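Local atomic coordinates of concanavalin B (Canavalia ensiformis, PDB entry 6CAF), a protein that is a chitinase-like seed protein of glycosyl hydrolase family 18 and may bind carbohydrates. Residues D46-N51 against M100-F105; S92-C97 against V146-I151; L249-S254 against G262-S267. One frame throughout, in Å; residues are numbered along the deposited sequence. Where two conformers were deposited one is given.

Contact 1 of 3, residues D46-N51 against M100-F105; sequences DTCKTN and MGVKVF
Met100 reaches over to the last turn of helix 44-49 and lays its thioether beside the backbone of Cys48 and Lys49. In the conformer described, its SD lies 3.9 Å from Cys48 O and 4.1 Å from Lys49 CA. The methyl beyond it is modelled too close to Cys48 to be trusted, and Met100 and Lys49 each have a second conformer, so its exact place is doubtful; the extended chain crosses that of Lys49 at about a right angle. Gly101, with phi of 92°, is the C-prime residue of a Schellman motif closing helix 91-99: Val102 N reaches back to Cys97 O and Gly101 N to Gln98 O. In the (beta/alpha)8 barrel of this family, the turn carries the chain from that helix into strand 103-109. Val102 comes next, its CG1 anti to the backbone N (chi1 177°), a torsion that brings this methyl to 4.1 Å from Cys48 SG. The sulfur is already committed to a disulfide with Cys97, and Val102 also packs on Val56 of strand 55-64, beside which strand 103-109 then runs.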
ATOM      1  N   ASP A  46      13.125  11.418  -6.010  1.00 16.46           N
ATOM      2  CA  ASP A  46      12.393  12.074  -7.103  1.00 18.08           C
ATOM      3  C   ASP A  46      10.924  11.822  -6.949  1.00 17.19           C
ATOM      4  O   ASP A  46      10.112  12.687  -7.225  1.00 17.56           O
ATOM      5  CB  ASP A  46      12.847  11.569  -8.487  1.00 17.86           C
ATOM      6  CG  ASP A  46      14.219  11.972  -8.843  1.00 21.35           C
ATOM      7  OD1 ASP A  46      14.788  12.917  -8.240  1.00 19.36           O
ATOM      8  OD2 ASP A  46      14.789  11.308  -9.733  1.00 22.35           O
ATOM      9  N   THR A  47      10.578  10.610  -6.519  1.00 15.50           N
ATOM     10  CA  THR A  47       9.194  10.242  -6.293  1.00 14.23           C
ATOM     11  C   THR A  47       8.570  11.201  -5.278  1.00 13.61           C
ATOM     12  O   THR A  47       7.518  11.794  -5.521  1.00 15.43           O
ATOM     13  CB  THR A  47       9.143   8.780  -5.839  1.00 13.78           C
ATOM     14  OG1 THR A  47       9.599   7.972  -6.924  1.00 15.79           O
ATOM     15  CG2 THR A  47       7.756   8.339  -5.482  1.00 15.39           C
ATOM     16  N   CYS A  48       9.212  11.337  -4.122  1.00 13.91           N
ATOM     17  CA  CYS A  48       8.668  12.196  -3.082  1.00 14.47           C
ATOM     18  C   CYS A  48       8.590  13.654  -3.508  1.00 14.30           C
ATOM     19  O   CYS A  48       7.610  14.347  -3.228  1.00 15.59           O
ATOM     20  CB  CYS A  48       9.536  12.060  -1.819  1.00 16.36           C
ATOM     21  SG  CYS A  48       9.331  10.438  -1.054  1.00 18.19           S
ATOM     22  N   LYS A  49       9.635  14.108  -4.173  1.00 14.62           N
ATOM     23  CA  LYS A  49       9.727  15.531  -4.500  0.50 15.29           C
ATOM     24  C   LYS A  49       8.759  15.984  -5.582  1.00 16.91           C
ATOM     25  O   LYS A  49       8.619  17.185  -5.805  1.00 20.38           O
ATOM     26  CB  LYS A  49      11.151  15.936  -4.890  0.50 13.82           C
ATOM     27  CG  LYS A  49      12.059  15.991  -3.695  0.50 11.93           C
ATOM     28  CD  LYS A  49      13.461  16.424  -4.003  0.50 16.46           C
ATOM     29  CE  LYS A  49      14.295  16.418  -2.750  0.50 17.06           C
ATOM     30  NZ  LYS A  49      14.014  17.670  -2.028  0.50 30.86           N
ATOM     31  N   THR A  50       8.079  15.046  -6.245  1.00 14.91           N
ATOM     32  CA  THR A  50       7.018  15.448  -7.143  1.00 16.20           C
ATOM     33  C   THR A  50       5.892  16.197  -6.446  1.00 16.26           C
ATOM     34  O   THR A  50       5.157  16.954  -7.083  1.00 17.64           O
ATOM     35  CB  THR A  50       6.327  14.265  -7.840  1.00 15.90           C
ATOM     36  OG1 THR A  50       5.664  13.433  -6.875  1.00 14.89           O
ATOM     37  CG2 THR A  50       7.267  13.448  -8.670  1.00 17.96           C
ATOM     38  N   ASN A  51       5.720  15.912  -5.164  1.00 15.44           N
ATOM     39  CA  ASN A  51       4.572  16.406  -4.414  0.50 15.52           C
ATOM     40  C   ASN A  51       3.261  15.768  -4.835  1.00 15.42           C
ATOM     41  O   ASN A  51       2.205  16.235  -4.428  1.00 19.30           O
ATOM     42  CB  ASN A  51       4.449  17.933  -4.468  0.50 21.18           C
ATOM     43  CG  ASN A  51       5.094  18.594  -3.284  0.50 34.49           C
ATOM     44  OD1 ASN A  51       4.421  19.128  -2.400  0.50 59.09           O
ATOM     45  ND2 ASN A  51       6.399  18.536  -3.240  0.50 25.29           N
ATOM     46  N   MET A 100       9.207  16.380   4.270  1.00 17.44           N
ATOM     47  CA  MET A 100       8.300  17.149   3.438  0.50 20.83           C
ATOM     48  C   MET A 100       6.860  16.634   3.483  1.00 19.00           C
ATOM     49  O   MET A 100       6.023  17.044   2.707  1.00 24.24           O
ATOM     50  CB  MET A 100       8.828  17.306   2.019  0.50 26.21           C
ATOM     51  CG  MET A 100       8.946  16.038   1.229  0.50 23.75           C
ATOM     52  SD  MET A 100       9.375  16.418  -0.482  0.50 36.16           S
ATOM     53  CE  MET A 100      10.249  14.953  -0.959  0.50 25.79           C
ATOM     54  N   GLY A 101       6.564  15.783   4.461  1.00 17.82           N
ATOM     55  CA  GLY A 101       5.204  15.402   4.743  1.00 18.32           C
ATOM     56  C   GLY A 101       4.717  14.166   4.027  1.00 17.26           C
ATOM     57  O   GLY A 101       3.537  13.906   4.026  1.00 23.94           O
ATOM     58  N   VAL A 102       5.614  13.414   3.404  1.00 14.87           N
ATOM     59  CA  VAL A 102       5.230  12.187   2.735  1.00 14.93           C
ATOM     60  C   VAL A 102       5.390  11.051   3.741  1.00 15.44           C
ATOM     61  O   VAL A 102       6.420  10.928   4.400  1.00 20.14           O
ATOM     62  CB  VAL A 102       6.097  11.916   1.498  1.00 15.86           C
ATOM     63  CG1 VAL A 102       5.732  10.607   0.845  1.00 19.48           C
ATOM     64  CG2 VAL A 102       6.014  13.065   0.520  1.00 18.42           C
ATOM     65  N   LYS A 103       4.369  10.218   3.860  1.00 13.54           N
ATOM     66  CA  LYS A 103       4.459   9.049   4.720  1.00 13.93           C
ATOM     67  C   LYS A 103       5.119   7.921   3.945  1.00 13.98           C
ATOM     68  O   LYS A 103       4.704   7.630   2.836  1.00 19.12           O
ATOM     69  CB  LYS A 103       3.077   8.637   5.178  1.00 15.10           C
ATOM     70  CG  LYS A 103       2.387   9.648   6.049  1.00 17.83           C
ATOM     71  CD  LYS A 103       1.069   9.135   6.556  1.00 24.59           C
ATOM     72  CE  LYS A 103       0.371  10.165   7.424  1.00 29.37           C
ATOM     73  NZ  LYS A 103      -0.324  11.116   6.546  1.00 35.23           N
ATOM     74  N   VAL A 104       6.135   7.297   4.529  1.00 11.92           N
ATOM     75  CA  VAL A 104       6.842   6.226   3.868  1.00 11.39           C
ATOM     76  C   VAL A 104       6.544   4.944   4.642  1.00 11.23           C
ATOM     77  O   VAL A 104       6.827   4.836   5.842  1.00 12.21           O
ATOM     78  CB  VAL A 104       8.344   6.506   3.834  1.00 13.36           C
ATOM     79  CG1 VAL A 104       9.102   5.391   3.153  1.00 14.65           C
ATOM     80  CG2 VAL A 104       8.641   7.845   3.172  1.00 15.23           C
ATOM     81  N   PHE A 105       5.946   3.993   3.946  1.00 10.87           N
ATOM     82  CA  PHE A 105       5.595   2.716   4.531  1.00 10.65           C
ATOM     83  C   PHE A 105       6.534   1.643   3.989  1.00 10.93           C
ATOM     84  O   PHE A 105       7.047   1.779   2.875  1.00 12.84           O
ATOM     85  CB  PHE A 105       4.182   2.306   4.110  1.00 11.66           C
ATOM     86  CG  PHE A 105       3.033   2.972   4.811  1.00 11.77           C
ATOM     87  CD1 PHE A 105       2.910   4.294   4.967  1.00 15.81           C
ATOM     88  CD2 PHE A 105       2.009   2.195   5.278  1.00 15.09           C
ATOM     89  CE1 PHE A 105       1.800   4.856   5.558  1.00 16.18           C
ATOM     90  CE2 PHE A 105       0.896   2.743   5.873  1.00 17.60           C
ATOM     91  CZ  PHE A 105       0.774   4.097   5.974  1.00 14.38           C
TER

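Contact 2 of 3, residues S92-C97 against V146-I151; sequences SQIKEC and VALDGI
Ile94 projects from helix 91-99 toward the loop leading into strand 150-154, where Val146 and Leu148 receive it. Its CB already points at that loop, and from there the side chain divides. The CG2 branch, anti to the backbone N, runs to Leu148 and ends 3.7 Å from its CD2 methyl and 4.3 Å from Val146 CG1; the Ile94 and Leu148 side chains cross at about a right angle. The other branch passes through CG1, which serves mainly as a spacer, to CD1 at the tip. This methyl lies 4.2 Å from Val146 CG1 and 4.3 Å from Leu148 CD2, so both ends of the isoleucine fork rest on the same pair of residues. No hydrogen bond joins the two segments here, and all three touching residues are buried. Leu143 packs against both Ile94 and Leu148, with Leu44 of helix 44-49 also on Ile94 and Phe134 of helix 120-135 on Leu148. Polar ties lie close by: Gln98 NE2 bonds to Ala147 O and Asp149 OD2, and Lys95 NZ to Lys145 O. An outer helix packed on the loop that leads into a strand, at the strand's N-terminal end, fits the (beta/alpha)8 barrel of family 18 glycosyl hydrolases.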
ATOM      1  N   SER A  92      18.707   8.467   4.094  1.00 17.41           N
ATOM      2  CA  SER A  92      18.612   9.920   3.977  1.00 19.34           C
ATOM      3  C   SER A  92      17.407  10.328   3.098  1.00 16.98           C
ATOM      4  O   SER A  92      16.748  11.327   3.380  1.00 18.07           O
ATOM      5  CB  SER A  92      19.912  10.505   3.407  1.00 23.21           C
ATOM      6  OG  SER A  92      20.129  10.022   2.101  1.00 30.72           O
ATOM      7  N   GLN A  93      17.116   9.559   2.055  1.00 17.21           N
ATOM      8  CA  GLN A  93      16.002   9.854   1.173  1.00 16.47           C
ATOM      9  C   GLN A  93      14.673   9.656   1.884  1.00 14.87           C
ATOM     10  O   GLN A  93      13.735  10.453   1.724  1.00 15.89           O
ATOM     11  CB  GLN A  93      16.049   9.022  -0.114  1.00 17.54           C
ATOM     12  CG  GLN A  93      17.202   9.400  -1.019  1.00 22.07           C
ATOM     13  CD  GLN A  93      17.326   8.522  -2.232  1.00 19.84           C
ATOM     14  OE1 GLN A  93      16.400   8.429  -3.053  1.00 20.61           O
ATOM     15  NE2 GLN A  93      18.498   7.905  -2.390  1.00 25.86           N
ATOM     16  N   ILE A  94      14.586   8.602   2.690  1.00 14.51           N
ATOM     17  CA  ILE A  94      13.391   8.376   3.469  1.00 15.90           C
ATOM     18  C   ILE A  94      13.135   9.558   4.405  1.00 15.25           C
ATOM     19  O   ILE A  94      12.026  10.087   4.510  1.00 15.04           O
ATOM     20  CB  ILE A  94      13.531   7.072   4.265  1.00 14.46           C
ATOM     21  CG1 ILE A  94      13.465   5.894   3.299  1.00 14.89           C
ATOM     22  CG2 ILE A  94      12.467   6.963   5.346  1.00 16.21           C
ATOM     23  CD1 ILE A  94      13.937   4.584   3.886  1.00 15.79           C
ATOM     24  N   LYS A  95      14.178   9.977   5.111  1.00 15.77           N
ATOM     25  CA  LYS A  95      14.027  11.051   6.070  1.00 15.93           C
ATOM     26  C   LYS A  95      13.663  12.366   5.387  1.00 16.37           C
ATOM     27  O   LYS A  95      12.826  13.103   5.910  1.00 16.97           O
ATOM     28  CB  LYS A  95      15.275  11.177   6.931  1.00 18.36           C
ATOM     29  CG  LYS A  95      15.348   9.999   7.904  1.00 20.55           C
ATOM     30  CD  LYS A  95      16.598   9.949   8.747  1.00 25.34           C
ATOM     31  CE  LYS A  95      16.441   8.904   9.835  1.00 28.06           C
ATOM     32  NZ  LYS A  95      17.680   8.785  10.622  1.00 34.06           N
ATOM     33  N   GLU A  96      14.201  12.631   4.189  1.00 16.91           N
ATOM     34  CA  GLU A  96      13.786  13.853   3.467  0.50 17.93           C
ATOM     35  C   GLU A  96      12.348  13.757   2.993  1.00 15.73           C
ATOM     36  O   GLU A  96      11.602  14.744   3.067  1.00 17.45           O
ATOM     37  CB  GLU A  96      14.708  14.296   2.302  0.50 20.78           C
ATOM     38  CG  GLU A  96      15.172  13.265   1.270  0.50 39.03           C
ATOM     39  CD  GLU A  96      16.321  13.798   0.395  0.50 44.50           C
ATOM     40  OE1 GLU A  96      16.875  14.857   0.766  0.50137.41           O
ATOM     41  OE2 GLU A  96      16.690  13.189  -0.656  0.50 17.30           O
ATOM     42  N   CYS A  97      11.943  12.575   2.539  1.00 14.83           N
ATOM     43  CA  CYS A  97      10.529  12.365   2.213  1.00 15.17           C
ATOM     44  C   CYS A  97       9.661  12.740   3.393  1.00 13.98           C
ATOM     45  O   CYS A  97       8.642  13.437   3.253  1.00 14.64           O
ATOM     46  CB  CYS A  97      10.279  10.893   1.851  1.00 14.54           C
ATOM     47  SG  CYS A  97      10.948  10.331   0.269  1.00 17.20           S
ATOM     48  N   VAL A 146      15.826   4.086  10.754  1.00 15.22           N
ATOM     49  CA  VAL A 146      14.636   4.803  10.338  1.00 14.35           C
ATOM     50  C   VAL A 146      13.464   4.514  11.260  1.00 14.00           C
ATOM     51  O   VAL A 146      13.469   3.507  11.989  1.00 14.93           O
ATOM     52  CB  VAL A 146      14.217   4.455   8.881  1.00 16.08           C
ATOM     53  CG1 VAL A 146      15.273   4.901   7.869  1.00 18.40           C
ATOM     54  CG2 VAL A 146      13.901   2.973   8.704  1.00 16.29           C
ATOM     55  N   ALA A 147      12.474   5.405  11.202  1.00 13.49           N
ATOM     56  CA  ALA A 147      11.181   5.159  11.791  1.00 13.36           C
ATOM     57  C   ALA A 147      10.140   5.419  10.744  1.00 12.71           C
ATOM     58  O   ALA A 147       9.694   6.543  10.535  1.00 14.28           O
ATOM     59  CB  ALA A 147      10.930   6.023  13.015  1.00 15.50           C
ATOM     60  N   LEU A 148       9.804   4.383  10.012  1.00 12.02           N
ATOM     61  CA  LEU A 148       8.836   4.488   8.930  1.00 11.38           C
ATOM     62  C   LEU A 148       7.447   4.808   9.469  1.00 11.90           C
ATOM     63  O   LEU A 148       7.141   4.581  10.638  1.00 13.56           O
ATOM     64  CB  LEU A 148       8.801   3.214   8.100  1.00 11.53           C
ATOM     65  CG  LEU A 148      10.111   2.854   7.391  1.00 12.11           C
ATOM     66  CD1 LEU A 148       9.904   1.613   6.521  1.00 13.50           C
ATOM     67  CD2 LEU A 148      10.658   3.983   6.563  1.00 13.74           C
ATOM     68  N   ASP A 149       6.595   5.332   8.595  1.00 11.59           N
ATOM     69  CA  ASP A 149       5.273   5.748   8.988  1.00 12.06           C
ATOM     70  C   ASP A 149       4.259   4.654   9.059  1.00 11.66           C
ATOM     71  O   ASP A 149       3.170   4.865   9.595  1.00 13.79           O
ATOM     72  CB  ASP A 149       4.812   6.834   8.053  1.00 13.04           C
ATOM     73  CG  ASP A 149       5.708   8.022   8.115  1.00 14.78           C
ATOM     74  OD1 ASP A 149       5.649   8.751   9.121  1.00 22.81           O
ATOM     75  OD2 ASP A 149       6.557   8.195   7.220  1.00 14.71           O
ATOM     76  N   GLY A 150       4.584   3.475   8.536  1.00 11.13           N
ATOM     77  CA  GLY A 150       3.645   2.391   8.606  1.00 11.87           C
ATOM     78  C   GLY A 150       4.126   1.120   7.953  1.00 10.38           C
ATOM     79  O   GLY A 150       5.166   1.087   7.306  1.00 11.17           O
ATOM     80  N   ILE A 151       3.315   0.075   8.134  1.00 10.58           N
ATOM     81  CA  ILE A 151       3.525  -1.230   7.533  1.00 10.00           C
ATOM     82  C   ILE A 151       2.277  -1.526   6.714  1.00  9.74           C
ATOM     83  O   ILE A 151       1.141  -1.430   7.221  1.00 10.67           O
ATOM     84  CB  ILE A 151       3.720  -2.347   8.586  1.00 10.29           C
ATOM     85  CG1 ILE A 151       4.910  -2.042   9.494  1.00 11.09           C
ATOM     86  CG2 ILE A 151       3.844  -3.701   7.914  1.00 11.26           C
ATOM     87  CD1 ILE A 151       6.272  -1.993   8.850  1.00 11.91           C
TER

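Contact 3 of 3, residues L249-S254 against G262-S267; sequences LELPAS and GYIPPS
Leu251 and Ile264 make the main aliphatic contact, Leu251 CD2 lying 3.8 Å from Ile264 CD1 as the two side chains cross at a slant. Beside them the ring of Pro252 packs along the backbone of 262-263, with CG 3.8 Å from Tyr263 CA and CD 3.9 Å from Gly262 O. Gly262 has a phi of 106°, where a side chain would run into the carbonyl oxygen of the preceding residue.

The aromatic contact belongs to Tyr263. A trans first torsion (chi1 177°) swings its ring against the main chain of 252-254. Pro252 O meets its edge near the ring plane, 3.5 Å from CD1, whereas Ser254 C approaches obliquely at the same distance from CD1, and Ala253 O, also oblique, comes within 3.8 Å of CE1. Replacing Tyr263 by an alanine would probably open a gap beside this turn and leave the Pro252-Ser254 backbone without its aromatic cover.

Polar linkage is indirect. One water donates to Pro252 O at 2.8 Å and accepts from Ile264 N at 2.9 Å, bridging the two main chains where no direct hydrogen bond joins them.

Pro265 then occupies the N-cap position of helix 266-273. Strand 247-252 continues the barrel sheet, pairing with strands 208-212 and 284-290. Helix 227-239 contributes Ile229 against Ile264, helix 292-298 lies on Ala253 and Ser254, and Tyr300 of helix 300-308 packs on Leu251 while its OH bonds to Ile264 O.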
ATOM      1  N   LEU A 249      -9.032   3.397  -3.401  1.00 10.77           N
ATOM      2  CA  LEU A 249      -8.995   2.548  -4.590  1.00 10.90           C
ATOM      3  C   LEU A 249      -7.557   2.380  -5.032  1.00 11.10           C
ATOM      4  O   LEU A 249      -6.892   3.370  -5.383  1.00 12.89           O
ATOM      5  CB  LEU A 249      -9.758   3.149  -5.766  1.00 12.16           C
ATOM      6  CG  LEU A 249     -11.234   3.402  -5.548  1.00 13.39           C
ATOM      7  CD1 LEU A 249     -11.452   4.810  -4.998  1.00 14.11           C
ATOM      8  CD2 LEU A 249     -11.973   3.281  -6.872  1.00 18.32           C
ATOM      9  N   GLU A 250      -7.062   1.141  -5.057  1.00 10.96           N
ATOM     10  CA  GLU A 250      -5.768   0.859  -5.665  1.00 10.51           C
ATOM     11  C   GLU A 250      -6.008   0.480  -7.116  1.00 11.32           C
ATOM     12  O   GLU A 250      -6.813  -0.409  -7.410  1.00 12.11           O
ATOM     13  CB  GLU A 250      -4.990  -0.230  -4.943  1.00 11.67           C
ATOM     14  CG  GLU A 250      -3.657  -0.469  -5.593  1.00 11.63           C
ATOM     15  CD  GLU A 250      -2.803  -1.460  -4.860  1.00 12.39           C
ATOM     16  OE1 GLU A 250      -2.701  -1.309  -3.628  1.00 13.42           O
ATOM     17  OE2 GLU A 250      -2.148  -2.304  -5.513  1.00 13.78           O
ATOM     18  N   LEU A 251      -5.309   1.187  -7.992  1.00 11.10           N
ATOM     19  CA  LEU A 251      -5.546   1.115  -9.423  1.00 11.09           C
ATOM     20  C   LEU A 251      -4.213   1.022 -10.149  1.00 11.41           C
ATOM     21  O   LEU A 251      -3.177   1.497  -9.660  1.00 12.31           O
ATOM     22  CB  LEU A 251      -6.240   2.403  -9.868  1.00 12.10           C
ATOM     23  CG  LEU A 251      -7.647   2.627  -9.295  1.00 13.58           C
ATOM     24  CD1 LEU A 251      -8.134   4.032  -9.616  1.00 15.70           C
ATOM     25  CD2 LEU A 251      -8.571   1.548  -9.791  1.00 15.67           C
ATOM     26  N   PRO A 252      -4.240   0.450 -11.352  1.00 12.07           N
ATOM     27  CA  PRO A 252      -3.030   0.446 -12.162  1.00 12.50           C
ATOM     28  C   PRO A 252      -2.836   1.797 -12.825  1.00 13.26           C
ATOM     29  O   PRO A 252      -3.799   2.409 -13.276  1.00 14.34           O
ATOM     30  CB  PRO A 252      -3.316  -0.630 -13.209  1.00 14.25           C
ATOM     31  CG  PRO A 252      -4.785  -0.676 -13.320  1.00 16.83           C
ATOM     32  CD  PRO A 252      -5.364  -0.222 -12.024  1.00 13.22           C
ATOM     33  N   ALA A 253      -1.587   2.248 -12.915  1.00 12.48           N
ATOM     34  CA  ALA A 253      -1.349   3.577 -13.479  1.00 13.30           C
ATOM     35  C   ALA A 253      -1.167   3.572 -14.979  1.00 14.58           C
ATOM     36  O   ALA A 253      -1.010   4.633 -15.566  1.00 17.01           O
ATOM     37  CB  ALA A 253      -0.174   4.253 -12.800  1.00 15.88           C
ATOM     38  N   SER A 254      -1.189   2.396 -15.602  1.00 14.42           N
ATOM     39  CA  SER A 254      -1.156   2.303 -17.047  1.00 16.16           C
ATOM     40  C   SER A 254      -1.915   1.057 -17.464  1.00 18.20           C
ATOM     41  O   SER A 254      -2.119   0.161 -16.652  1.00 18.10           O
ATOM     42  CB  SER A 254       0.279   2.190 -17.541  1.00 19.08           C
ATOM     43  OG  SER A 254       0.807   0.933 -17.206  1.00 21.20           O
ATOM     44  N   GLY A 262      -8.888  -3.436 -15.602  1.00 15.40           N
ATOM     45  CA  GLY A 262      -9.142  -2.555 -14.496  1.00 15.24           C
ATOM     46  C   GLY A 262      -8.590  -1.150 -14.626  1.00 15.23           C
ATOM     47  O   GLY A 262      -8.860  -0.312 -13.794  1.00 15.35           O
ATOM     48  N   TYR A 263      -7.800  -0.869 -15.651  1.00 14.87           N
ATOM     49  CA  TYR A 263      -7.325   0.489 -15.825  1.00 13.57           C
ATOM     50  C   TYR A 263      -8.473   1.461 -16.032  1.00 13.96           C
ATOM     51  O   TYR A 263      -9.382   1.224 -16.842  1.00 15.19           O
ATOM     52  CB  TYR A 263      -6.346   0.565 -17.018  1.00 15.78           C
ATOM     53  CG  TYR A 263      -5.858   1.964 -17.329  1.00 14.34           C
ATOM     54  CD1 TYR A 263      -4.906   2.572 -16.546  1.00 14.71           C
ATOM     55  CD2 TYR A 263      -6.410   2.704 -18.360  1.00 15.95           C
ATOM     56  CE1 TYR A 263      -4.476   3.845 -16.809  1.00 17.70           C
ATOM     57  CE2 TYR A 263      -5.996   3.985 -18.617  1.00 16.84           C
ATOM     58  CZ  TYR A 263      -5.012   4.547 -17.837  1.00 17.16           C
ATOM     59  OH  TYR A 263      -4.592   5.837 -18.085  1.00 20.50           O
ATOM     60  N   ILE A 264      -8.406   2.580 -15.315  1.00 12.98           N
ATOM     61  CA  ILE A 264      -9.413   3.610 -15.407  1.00 13.43           C
ATOM     62  C   ILE A 264      -8.743   4.895 -15.892  1.00 13.80           C
ATOM     63  O   ILE A 264      -7.922   5.479 -15.208  1.00 14.49           O
ATOM     64  CB  ILE A 264     -10.109   3.907 -14.042  1.00 13.51           C
ATOM     65  CG1 ILE A 264     -10.514   2.628 -13.319  1.00 12.81           C
ATOM     66  CG2 ILE A 264     -11.295   4.816 -14.295  1.00 13.86           C
ATOM     67  CD1 ILE A 264     -11.277   2.833 -12.052  1.00 13.76           C
ATOM     68  N   PRO A 265      -9.075   5.345 -17.089  1.00 14.92           N
ATOM     69  CA  PRO A 265      -8.491   6.608 -17.497  1.00 15.95           C
ATOM     70  C   PRO A 265      -8.776   7.713 -16.509  1.00 15.03           C
ATOM     71  O   PRO A 265      -9.875   7.758 -15.941  1.00 16.14           O
ATOM     72  CB  PRO A 265      -9.170   6.884 -18.839  1.00 18.71           C
ATOM     73  CG  PRO A 265      -9.558   5.538 -19.366  1.00 20.42           C
ATOM     74  CD  PRO A 265      -9.935   4.764 -18.131  1.00 15.27           C
ATOM     75  N   PRO A 266      -7.785   8.605 -16.280  1.00 15.36           N
ATOM     76  CA  PRO A 266      -8.015   9.633 -15.268  1.00 15.88           C
ATOM     77  C   PRO A 266      -9.312  10.420 -15.434  1.00 15.50           C
ATOM     78  O   PRO A 266     -10.001  10.686 -14.433  1.00 17.20           O
ATOM     79  CB  PRO A 266      -6.790  10.533 -15.398  1.00 18.39           C
ATOM     80  CG  PRO A 266      -5.709   9.572 -15.797  1.00 18.69           C
ATOM     81  CD  PRO A 266      -6.374   8.567 -16.714  1.00 16.85           C
ATOM     82  N   SER A 267      -9.666  10.797 -16.667  1.00 18.52           N
ATOM     83  CA  SER A 267     -10.902  11.577 -16.821  1.00 20.74           C
ATOM     84  C   SER A 267     -12.135  10.747 -16.414  1.00 17.11           C
ATOM     85  O   SER A 267     -13.128  11.275 -15.875  1.00 20.14           O
ATOM     86  CB  SER A 267     -11.047  12.060 -18.253  1.00 28.67           C
ATOM     87  OG  SER A 267     -11.256  10.967 -19.131  1.00 36.63           O
TER
HETATM   88  O   HOH W   1      -6.477   3.070 -13.252  1.00 13.64           O

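In the fold
Contacts 1 and 2 are neighbours, their centres 9 Å apart. The Cys48-Cys97 disulfide joins them, SG to SG at 2.1 Å, and Val104 of strand 103-109 pairs with Asp149, just ahead of strand 150-154, in a probable hydrogen bond with Val104 O to Asp149 N at 2.8 Å. Their segments alternate along the chain. Contact 3 comes later in sequence, its centre about 21 Å from that of contact 1 and 27 Å from that of contact 2, on the opposite side of the chain's centre from contact 2. Contacts 1 and 2 lie where strands enter the barrel, contact 3 where strand 247-252 leaves it, the end at which family 18 enzymes carry their substrate groove.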